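Local coordinates for protein bacterial leucyl aminopeptidase (Legionella pneumophila, PDB 6ESL) that probably removes amino-terminal residues, with a preference for leucine, from peptides as a secreted zinc aminopeptidase of the M28 family, at residues 192-197 with 247-252; 204-209 with 384-389; 280-285 with 346-351. All blocks are in the same frame, centred on the assembly; numbering follows the deposited sequence.

Contact 1: 192-197 with 247-252; sequences VTVIGK and PIYFIW
Val194 lays its CG2 methyl over one face of the Tyr249 ring, 3.7 Å from the ring centroid and 14° off the ring normal. This is a CH-pi contact. The valine torsion sets it up: CG2 is anti to the backbone N, and the two side chains run side by side. Val192 CG1 reaches the same ring at Tyr249 CD2, 3.6 Å away. Phe270 of helix 261-272 adds an edge-to-face ring contact. The two strands run antiparallel, their axes 4.6 Å apart at closest approach. Within the mixed sheet of the M28 catalytic domain, strand 248-253 sits between 188-195 and 203-209, so Tyr249 is well inside the fold. Ile195 and Ile248 form a hydrogen-bonded pair. Ile195 N gives to Ile248 O at 2.9 Å, and Ile248 N returns a bond to Ile195 O at 3.0 Å. On the face of Thr193 and Ile195, Ile195 CD1 meets Phe250 CE1 at 3.9 Å. Thr193 CG2 approaches the edge of the Trp252 indole near its plane, with Trp252 CZ3 3.6 Å away. The indole NE1 is bonded to Ser227 O of helix 220-239.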
loop_
_atom_site.group_PDB
_atom_site.type_symbol
_atom_site.label_atom_id
_atom_site.label_comp_id
_atom_site.label_asym_id
_atom_site.label_seq_id
_atom_site.Cartn_x
_atom_site.Cartn_y
_atom_site.Cartn_z
ATOM N N VAL B 192 9.247 22.878 16.710
ATOM C CA VAL B 192 10.016 22.291 15.654
ATOM C C VAL B 192 11.486 22.249 16.158
ATOM O O VAL B 192 12.044 23.278 16.697
ATOM C CB VAL B 192 9.990 23.089 14.361
ATOM C CG1 VAL B 192 10.902 22.474 13.295
ATOM C CG2 VAL B 192 8.553 23.159 13.803
ATOM N N THR B 193 12.093 21.075 16.012
ATOM C CA THR B 193 13.464 20.826 16.435
ATOM C C THR B 193 14.220 20.238 15.256
ATOM O O THR B 193 13.618 19.641 14.363
ATOM C CB THR B 193 13.523 19.847 17.620
ATOM O OG1 THR B 193 13.256 18.517 17.160
ATOM C CG2 THR B 193 12.498 20.229 18.677
ATOM N N VAL B 194 15.537 20.402 15.246
ATOM C CA VAL B 194 16.334 19.914 14.118
ATOM C C VAL B 194 17.710 19.492 14.545
ATOM O O VAL B 194 18.335 20.187 15.386
ATOM C CB VAL B 194 16.377 20.915 12.923
ATOM C CG1 VAL B 194 17.038 22.239 13.283
ATOM C CG2 VAL B 194 16.999 20.284 11.687
ATOM N N ILE B 195 18.156 18.358 13.992
ATOM C CA ILE B 195 19.510 17.841 14.192
ATOM C C ILE B 195 20.171 17.853 12.837
ATOM O O ILE B 195 19.733 17.116 11.961
ATOM C CB ILE B 195 19.532 16.430 14.818
ATOM C CG1 ILE B 195 18.877 16.486 16.203
ATOM C CG2 ILE B 195 20.974 15.943 15.026
ATOM C CD1 ILE B 195 18.336 15.144 16.673
ATOM N N GLY B 196 21.218 18.697 12.685
ATOM C CA GLY B 196 21.840 18.945 11.372
ATOM C C GLY B 196 21.260 20.180 10.700
ATOM O O GLY B 196 20.906 20.164 9.495
ATOM N N LYS B 197 21.171 21.256 11.474
ATOM C CA LYS B 197 20.506 22.498 11.066
ATOM C C LYS B 197 21.013 23.099 9.768
ATOM O O LYS B 197 20.229 23.701 9.057
ATOM C CB LYS B 197 20.600 23.548 12.141
ATOM C CG LYS B 197 22.000 24.149 12.273
ATOM C CD LYS B 197 22.216 24.818 13.615
ATOM C CE LYS B 197 23.431 25.743 13.585
ATOM N NZ LYS B 197 23.352 26.745 14.655
ATOM N N PRO B 247 19.132 16.686 7.210
ATOM C CA PRO B 247 18.655 17.141 8.523
ATOM C C PRO B 247 17.501 16.214 9.008
ATOM O O PRO B 247 16.720 15.664 8.192
ATOM C CB PRO B 247 18.139 18.536 8.247
ATOM C CG PRO B 247 17.830 18.565 6.792
ATOM C CD PRO B 247 18.630 17.524 6.100
ATOM N N ILE B 248 17.428 16.073 10.326
ATOM C CA ILE B 248 16.425 15.285 10.989
ATOM C C ILE B 248 15.544 16.199 11.854
ATOM O O ILE B 248 16.036 16.788 12.852
ATOM C CB ILE B 248 17.062 14.198 11.867
ATOM C CG1 ILE B 248 17.800 13.173 11.004
ATOM C CG2 ILE B 248 16.005 13.473 12.674
ATOM C CD1 ILE B 248 18.802 12.360 11.834
ATOM N N TYR B 249 14.240 16.245 11.572
ATOM C CA TYR B 249 13.421 17.078 12.452
ATOM C C TYR B 249 12.610 16.215 13.425
ATOM O O TYR B 249 11.968 15.271 13.039
ATOM C CB TYR B 249 12.502 18.041 11.664
ATOM C CG TYR B 249 13.148 19.178 10.879
ATOM C CD1 TYR B 249 13.549 19.001 9.599
ATOM C CD2 TYR B 249 13.242 20.492 11.439
ATOM C CE1 TYR B 249 14.111 20.063 8.850
ATOM C CE2 TYR B 249 13.784 21.552 10.733
ATOM C CZ TYR B 249 14.204 21.337 9.435
ATOM O OH TYR B 249 14.678 22.360 8.677
ATOM N N PHE B 250 12.594 16.618 14.657
ATOM C CA PHE B 250 11.631 16.177 15.619
ATOM C C PHE B 250 10.611 17.256 15.926
ATOM O O PHE B 250 10.958 18.323 16.316
ATOM C CB PHE B 250 12.253 15.598 16.913
ATOM C CG PHE B 250 12.985 14.315 16.691
ATOM C CD1 PHE B 250 14.341 14.352 16.280
ATOM C CD2 PHE B 250 12.388 13.051 16.938
ATOM C CE1 PHE B 250 15.043 13.140 16.087
ATOM C CE2 PHE B 250 13.075 11.854 16.760
ATOM C CZ PHE B 250 14.387 11.897 16.318
ATOM N N ILE B 251 9.308 16.944 15.743
ATOM C CA ILE B 251 8.299 17.962 15.820
ATOM C C ILE B 251 7.187 17.533 16.741
ATOM O O ILE B 251 6.647 16.449 16.558
ATOM C CB ILE B 251 7.744 18.282 14.393
ATOM C CG1 ILE B 251 8.896 18.568 13.445
ATOM C CG2 ILE B 251 6.774 19.473 14.474
ATOM C CD1 ILE B 251 8.569 19.194 12.103
ATOM N N TRP B 252 6.774 18.414 17.659
ATOM C CA TRP B 252 5.625 18.205 18.469
ATOM C C TRP B 252 4.569 19.234 18.061
ATOM O O TRP B 252 4.714 20.409 18.339
ATOM C CB TRP B 252 5.915 18.298 19.918
ATOM C CG TRP B 252 6.838 17.151 20.466
ATOM C CD1 TRP B 252 6.445 16.028 21.110
ATOM C CD2 TRP B 252 8.272 17.047 20.342
ATOM N NE1 TRP B 252 7.523 15.237 21.418
ATOM C CE2 TRP B 252 8.652 15.838 20.960
ATOM C CE3 TRP B 252 9.276 17.851 19.756
ATOM C CZ2 TRP B 252 10.017 15.431 21.051
ATOM C CZ3 TRP B 252 10.631 17.402 19.826
ATOM C CH2 TRP B 252 10.971 16.224 20.462
#

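Contact 2: 204-209 with 384-389; sequences IVIGAH and VAFAIE. With ZN (zinc ion), chain F.
Ile204 CG2 touches the Phe386 ring at CE2, 3.8 Å away; the two side chains meet at a slant. Its chi1 of -68° sets CG2 anti to the backbone N, and this branch makes the contact with the ring. Ile206 uses another branch. Its CG1 comes within 4.3 Å of Phe386 CD2, and its terminal CD1 goes on to meet Ala387 CB at 4.1 Å. The touching atoms are almost all carbon, so the contact between the two segments is apolar packing.

The Phe386 CB points toward the strand, and a chi1 of -175° carries the ring on past it, CG anti to the backbone N. Leu308 and Leu312 of helix 306-320 pack against the same side chain, as does Val281 of the next strand. The small Ala387 fits beside Ile206, which also meets Ile230 of helix 220-239. Farther round the helix, Glu389 faces other partners. Its carboxylate takes bonds from the backbone N of Lys116 and of His117, and it pairs with Tyr319 OH.

The strand is fixed on both sides by backbone bonds, to Tyr249 on one neighbour and to Val281 on the other. At its far end, well away from segment 384-389, His209 binds zinc through NE2, 2.2 Å from the metal. Its ND1 is bonded to Asp211 OD1, which fixes the turn of the imidazole ring. Asp222 and Asp284 bind the same zinc, and water 1 lies 2.2 Å from it.

Strand and helix run nearly antiparallel, their axes 168° apart and 9.0 Å at closest. This is a helix packed on the face of a central sheet, with a metal ligand at the carboxyl end of a parallel strand, as in the alpha/beta fold of M28 zinc exopeptidases.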
loop_
_atom_site.group_PDB
_atom_site.type_symbol
_atom_site.label_atom_id
_atom_site.label_comp_id
_atom_site.label_asym_id
_atom_site.label_seq_id
_atom_site.Cartn_x
_atom_site.Cartn_y
_atom_site.Cartn_z
ATOM N N ILE B 204 14.173 14.644 6.981
ATOM C CA ILE B 204 13.445 13.517 7.509
ATOM C C ILE B 204 12.719 14.066 8.716
ATOM O O ILE B 204 13.328 14.624 9.579
ATOM C CB ILE B 204 14.373 12.408 8.003
ATOM C CG1 ILE B 204 15.120 11.741 6.872
ATOM C CG2 ILE B 204 13.609 11.356 8.753
ATOM C CD1 ILE B 204 14.317 11.528 5.620
ATOM N N VAL B 205 11.420 13.877 8.801
ATOM C CA VAL B 205 10.650 14.416 9.899
ATOM C C VAL B 205 9.951 13.353 10.769
ATOM O O VAL B 205 9.357 12.474 10.242
ATOM C CB VAL B 205 9.575 15.365 9.373
ATOM C CG1 VAL B 205 8.717 15.902 10.471
ATOM C CG2 VAL B 205 10.129 16.439 8.474
ATOM N N ILE B 206 10.049 13.459 12.085
ATOM C CA ILE B 206 9.396 12.579 13.014
ATOM C C ILE B 206 8.530 13.412 13.902
ATOM O O ILE B 206 9.017 14.281 14.555
ATOM C CB ILE B 206 10.415 11.821 13.869
ATOM C CG1 ILE B 206 11.255 10.891 13.030
ATOM C CG2 ILE B 206 9.742 11.013 14.943
ATOM C CD1 ILE B 206 12.604 11.438 12.696
ATOM N N GLY B 207 7.249 13.100 13.979
ATOM C CA GLY B 207 6.319 13.895 14.749
ATOM C C GLY B 207 5.409 13.172 15.689
ATOM O O GLY B 207 5.240 11.934 15.596
ATOM N N ALA B 208 4.735 13.974 16.495
ATOM C CA ALA B 208 3.696 13.567 17.450
ATOM C C ALA B 208 2.946 14.867 17.807
ATOM O O ALA B 208 3.491 15.969 17.572
ATOM C CB ALA B 208 4.381 13.015 18.738
ATOM N N HIS B 209 1.830 14.785 18.458
ATOM C CA HIS B 209 1.092 15.939 18.870
ATOM C C HIS B 209 1.113 16.049 20.375
ATOM O O HIS B 209 0.987 15.094 21.022
ATOM C CB HIS B 209 -0.294 16.051 18.244
ATOM C CG HIS B 209 -1.315 15.087 18.707
ATOM N ND1 HIS B 209 -2.189 15.350 19.713
ATOM C CD2 HIS B 209 -1.663 13.876 18.233
ATOM C CE1 HIS B 209 -3.008 14.338 19.859
ATOM N NE2 HIS B 209 -2.692 13.433 18.981
ATOM N N VAL B 384 13.689 5.747 15.821
ATOM C CA VAL B 384 15.177 5.711 15.725
ATOM C C VAL B 384 15.631 5.048 14.427
ATOM O O VAL B 384 16.496 5.570 13.707
ATOM C CB VAL B 384 15.863 5.037 16.937
ATOM C CG1 VAL B 384 17.376 4.791 16.727
ATOM C CG2 VAL B 384 15.693 5.910 18.130
ATOM N N ALA B 385 15.003 3.925 14.092
ATOM C CA ALA B 385 15.422 3.186 12.892
ATOM C C ALA B 385 15.080 3.961 11.611
ATOM O O ALA B 385 15.891 4.006 10.683
ATOM C CB ALA B 385 14.795 1.813 12.886
ATOM N N PHE B 386 13.889 4.548 11.536
ATOM C CA PHE B 386 13.484 5.396 10.460
ATOM C C PHE B 386 14.443 6.590 10.265
ATOM O O PHE B 386 14.908 6.858 9.173
ATOM C CB PHE B 386 12.052 5.919 10.813
ATOM C CG PHE B 386 11.377 6.734 9.769
ATOM C CD1 PHE B 386 10.586 6.099 8.793
ATOM C CD2 PHE B 386 11.426 8.126 9.780
ATOM C CE1 PHE B 386 9.901 6.849 7.815
ATOM C CE2 PHE B 386 10.743 8.876 8.804
ATOM C CZ PHE B 386 9.997 8.226 7.820
ATOM N N ALA B 387 14.791 7.252 11.361
ATOM C CA ALA B 387 15.721 8.391 11.280
ATOM C C ALA B 387 17.067 7.947 10.722
ATOM O O ALA B 387 17.541 8.491 9.689
ATOM C CB ALA B 387 15.925 9.019 12.650
ATOM N N ILE B 388 17.648 6.944 11.352
ATOM C CA ILE B 388 19.014 6.559 10.979
ATOM C C ILE B 388 19.046 6.007 9.554
ATOM O O ILE B 388 19.888 6.417 8.774
ATOM C CB ILE B 388 19.644 5.606 12.020
ATOM C CG1 ILE B 388 19.899 6.334 13.343
ATOM C CG2 ILE B 388 20.912 4.975 11.478
ATOM C CD1 ILE B 388 20.168 5.424 14.505
ATOM N N GLU B 389 18.133 5.120 9.169
ATOM C CA GLU B 389 18.157 4.617 7.802
ATOM C C GLU B 389 17.996 5.709 6.757
ATOM O O GLU B 389 18.747 5.727 5.788
ATOM C CB GLU B 389 17.060 3.561 7.517
ATOM C CG GLU B 389 17.374 2.205 8.142
ATOM C CD GLU B 389 18.435 1.400 7.346
ATOM O OE1 GLU B 389 18.699 1.786 6.159
ATOM O OE2 GLU B 389 19.004 0.414 7.940
HETATM ZN ZN ZN F . -3.928 11.690 18.652
HETATM O O HOH W 1 -5.171 9.968 18.122
#

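Contact 3: 280-285 with 346-351; sequences VVQFDM and AAFPCE. With ZN (zinc ion), chain F.
Val281 sets its CG2 against Pro349 CD, 3.6 Å away, and the two side chains cross at about a right angle. Phe283 CE1 adds to this patch at Pro349 CG. Leu382 of helix 373-391 and Leu312 of helix 306-320 also pack on Pro349. This is the close-packed end, where the strands pair in parallel. Ala347 is gripped twice: its N bonds to Val280 O, and its O takes Gln282 N at 2.9 Å with an N-H...O angle of 152°. Beyond it the regular bonds give way. Gln282 O is buried beside the edge of the Phe348 ring and has no hydrogen-bonding partner. Asp284 O lies at the edge of the Phe348 ring, in its plane, 3.4 Å from Phe348 CE1, while His336 stacks on the ring.

The other end is less regular and holds a water, and it includes the partly exposed Met285. Water 2 donates to Met285 O and to Pro349 O, and accepts a weak bond from Asp284 N. Glu351 N links the two segments again at Met285 O, 3.1 Å away. Met285 has its CB against the Glu351 carboxylate, whose OE1 takes the N-H groups of Gly287 and Tyr288. Asp284 chelates zinc through OD1 at 2.4 Å and OD2 at 2.5 Å, and OD2 is also bonded to Ser334 OG. A metal-binding aspartate near the carboxyl end of a parallel strand is characteristic of the two-zinc site of M28 aminopeptidases.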
loop_
_atom_site.group_PDB
_atom_site.type_symbol
_atom_site.label_atom_id
_atom_site.label_comp_id
_atom_site.label_asym_id
_atom_site.label_seq_id
_atom_site.Cartn_x
_atom_site.Cartn_y
_atom_site.Cartn_z
ATOM N N VAL B 280 8.178 11.789 6.076
ATOM C CA VAL B 280 7.585 12.114 7.368
ATOM C C VAL B 280 6.978 10.847 8.020
ATOM O O VAL B 280 6.302 10.048 7.328
ATOM C CB VAL B 280 6.479 13.160 7.151
ATOM C CG1 VAL B 280 5.881 13.558 8.447
ATOM C CG2 VAL B 280 7.081 14.366 6.463
ATOM N N VAL B 281 7.175 10.663 9.328
ATOM C CA VAL B 281 6.408 9.689 10.063
ATOM C C VAL B 281 5.679 10.414 11.204
ATOM O O VAL B 281 6.197 11.445 11.764
ATOM C CB VAL B 281 7.283 8.503 10.569
ATOM C CG1 VAL B 281 8.394 8.967 11.474
ATOM C CG2 VAL B 281 6.491 7.395 11.247
ATOM N N GLN B 282 4.506 9.910 11.530
ATOM C CA GLN B 282 3.708 10.399 12.626
ATOM C C GLN B 282 3.515 9.307 13.679
ATOM O O GLN B 282 3.085 8.169 13.369
ATOM C CB GLN B 282 2.366 10.889 12.095
ATOM C CG GLN B 282 1.283 11.270 13.107
ATOM C CD GLN B 282 1.601 12.526 13.878
ATOM O OE1 GLN B 282 2.645 13.164 13.661
ATOM N NE2 GLN B 282 0.645 12.950 14.725
ATOM N N PHE B 283 3.773 9.690 14.920
ATOM C CA PHE B 283 3.490 8.837 16.110
ATOM C C PHE B 283 2.345 9.398 16.922
ATOM O O PHE B 283 2.516 10.437 17.661
ATOM C CB PHE B 283 4.753 8.646 16.929
ATOM C CG PHE B 283 5.803 7.869 16.226
ATOM C CD1 PHE B 283 5.823 6.461 16.292
ATOM C CD2 PHE B 283 6.744 8.482 15.476
ATOM C CE1 PHE B 283 6.773 5.721 15.592
ATOM C CE2 PHE B 283 7.715 7.770 14.833
ATOM C CZ PHE B 283 7.671 6.371 14.840
ATOM N N ASP B 284 1.188 8.790 16.689
ATOM C CA ASP B 284 -0.023 9.107 17.394
ATOM C C ASP B 284 -0.547 7.811 17.990
ATOM O O ASP B 284 -1.117 6.964 17.301
ATOM C CB ASP B 284 -1.061 9.700 16.443
ATOM C CG ASP B 284 -2.356 10.060 17.144
ATOM O OD1 ASP B 284 -2.447 9.851 18.371
ATOM O OD2 ASP B 284 -3.284 10.552 16.467
ATOM N N MET B 285 -0.337 7.684 19.288
ATOM C CA MET B 285 -0.803 6.574 20.102
ATOM C C MET B 285 0.147 5.386 19.882
ATOM O O MET B 285 0.141 4.660 18.851
ATOM C CB MET B 285 -2.281 6.219 19.971
ATOM C CG MET B 285 -3.179 7.413 20.096
ATOM S SD MET B 285 -4.924 7.101 20.010
ATOM C CE MET B 285 -5.105 6.236 18.457
ATOM N N ALA B 346 4.441 10.463 3.634
ATOM C CA ALA B 346 4.145 10.444 5.041
ATOM C C ALA B 346 3.528 9.138 5.430
ATOM O O ALA B 346 2.785 8.507 4.639
ATOM C CB ALA B 346 3.223 11.599 5.411
ATOM N N ALA B 347 3.847 8.691 6.619
ATOM C CA ALA B 347 3.395 7.363 7.075
ATOM C C ALA B 347 3.025 7.451 8.552
ATOM O O ALA B 347 3.527 8.351 9.254
ATOM C CB ALA B 347 4.474 6.339 6.886
ATOM N N PHE B 348 2.185 6.483 8.975
ATOM C CA PHE B 348 1.540 6.503 10.278
ATOM C C PHE B 348 1.437 5.042 10.821
ATOM O O PHE B 348 0.483 4.299 10.525
ATOM C CB PHE B 348 0.176 7.178 10.206
ATOM C CG PHE B 348 -0.600 7.195 11.488
ATOM C CD1 PHE B 348 0.012 7.253 12.721
ATOM C CD2 PHE B 348 -1.974 7.155 11.478
ATOM C CE1 PHE B 348 -0.769 7.195 13.904
ATOM C CE2 PHE B 348 -2.754 7.145 12.654
ATOM C CZ PHE B 348 -2.139 7.225 13.874
ATOM N N PRO B 349 2.420 4.641 11.646
ATOM C CA PRO B 349 2.254 3.426 12.392
ATOM C C PRO B 349 1.530 3.698 13.721
ATOM O O PRO B 349 1.697 4.803 14.269
ATOM C CB PRO B 349 3.679 3.022 12.676
ATOM C CG PRO B 349 4.421 4.351 12.811
ATOM C CD PRO B 349 3.656 5.364 12.023
ATOM N N CYS B 350 0.748 2.737 14.219
ATOM C CA CYS B 350 -0.097 2.965 15.382
ATOM C C CYS B 350 -0.309 1.739 16.218
ATOM O O CYS B 350 -0.039 0.619 15.828
ATOM C CB CYS B 350 -1.462 3.619 14.920
ATOM S SG CYS B 350 -2.614 4.192 16.187
ATOM N N GLU B 351 -0.646 2.003 17.452
ATOM C CA GLU B 351 -0.708 1.001 18.513
ATOM C C GLU B 351 -1.773 -0.070 18.331
ATOM O O GLU B 351 -1.598 -1.206 18.820
ATOM C CB GLU B 351 -0.950 1.668 19.881
ATOM C CG GLU B 351 -2.312 2.427 19.927
ATOM C CD GLU B 351 -2.594 3.240 21.193
ATOM O OE1 GLU B 351 -1.633 3.584 21.873
ATOM O OE2 GLU B 351 -3.796 3.491 21.457
HETATM ZN ZN ZN F . -3.928 11.690 18.652
HETATM O O HOH W 2 1.714 6.017 16.669
HETATM O O HOH W 1 -5.171 9.968 18.122
#

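How the contacts relate
All three contacts reach the same mixed sheet and are buried. Contact 1 and contact 2 meet through probable backbone bonds between Tyr249 and both Ile204 and Ile206. Contact 2 and contact 3 join likewise, between Gly207 and both Val281 and Phe283. Contacts 1 and 3 do not touch, their centres about 17 Å apart. Contact 1 is an antiparallel strand pair dominated by aromatic and aliphatic groups. Contact 2 joins sheet to helix mainly by apolar side chains. Contact 3 is a parallel pair that ends in water and carboxylates. Polar chemistry gathers at one end of the sheet, where contacts 2 and 3 supply His209 and Asp284 to the same zinc.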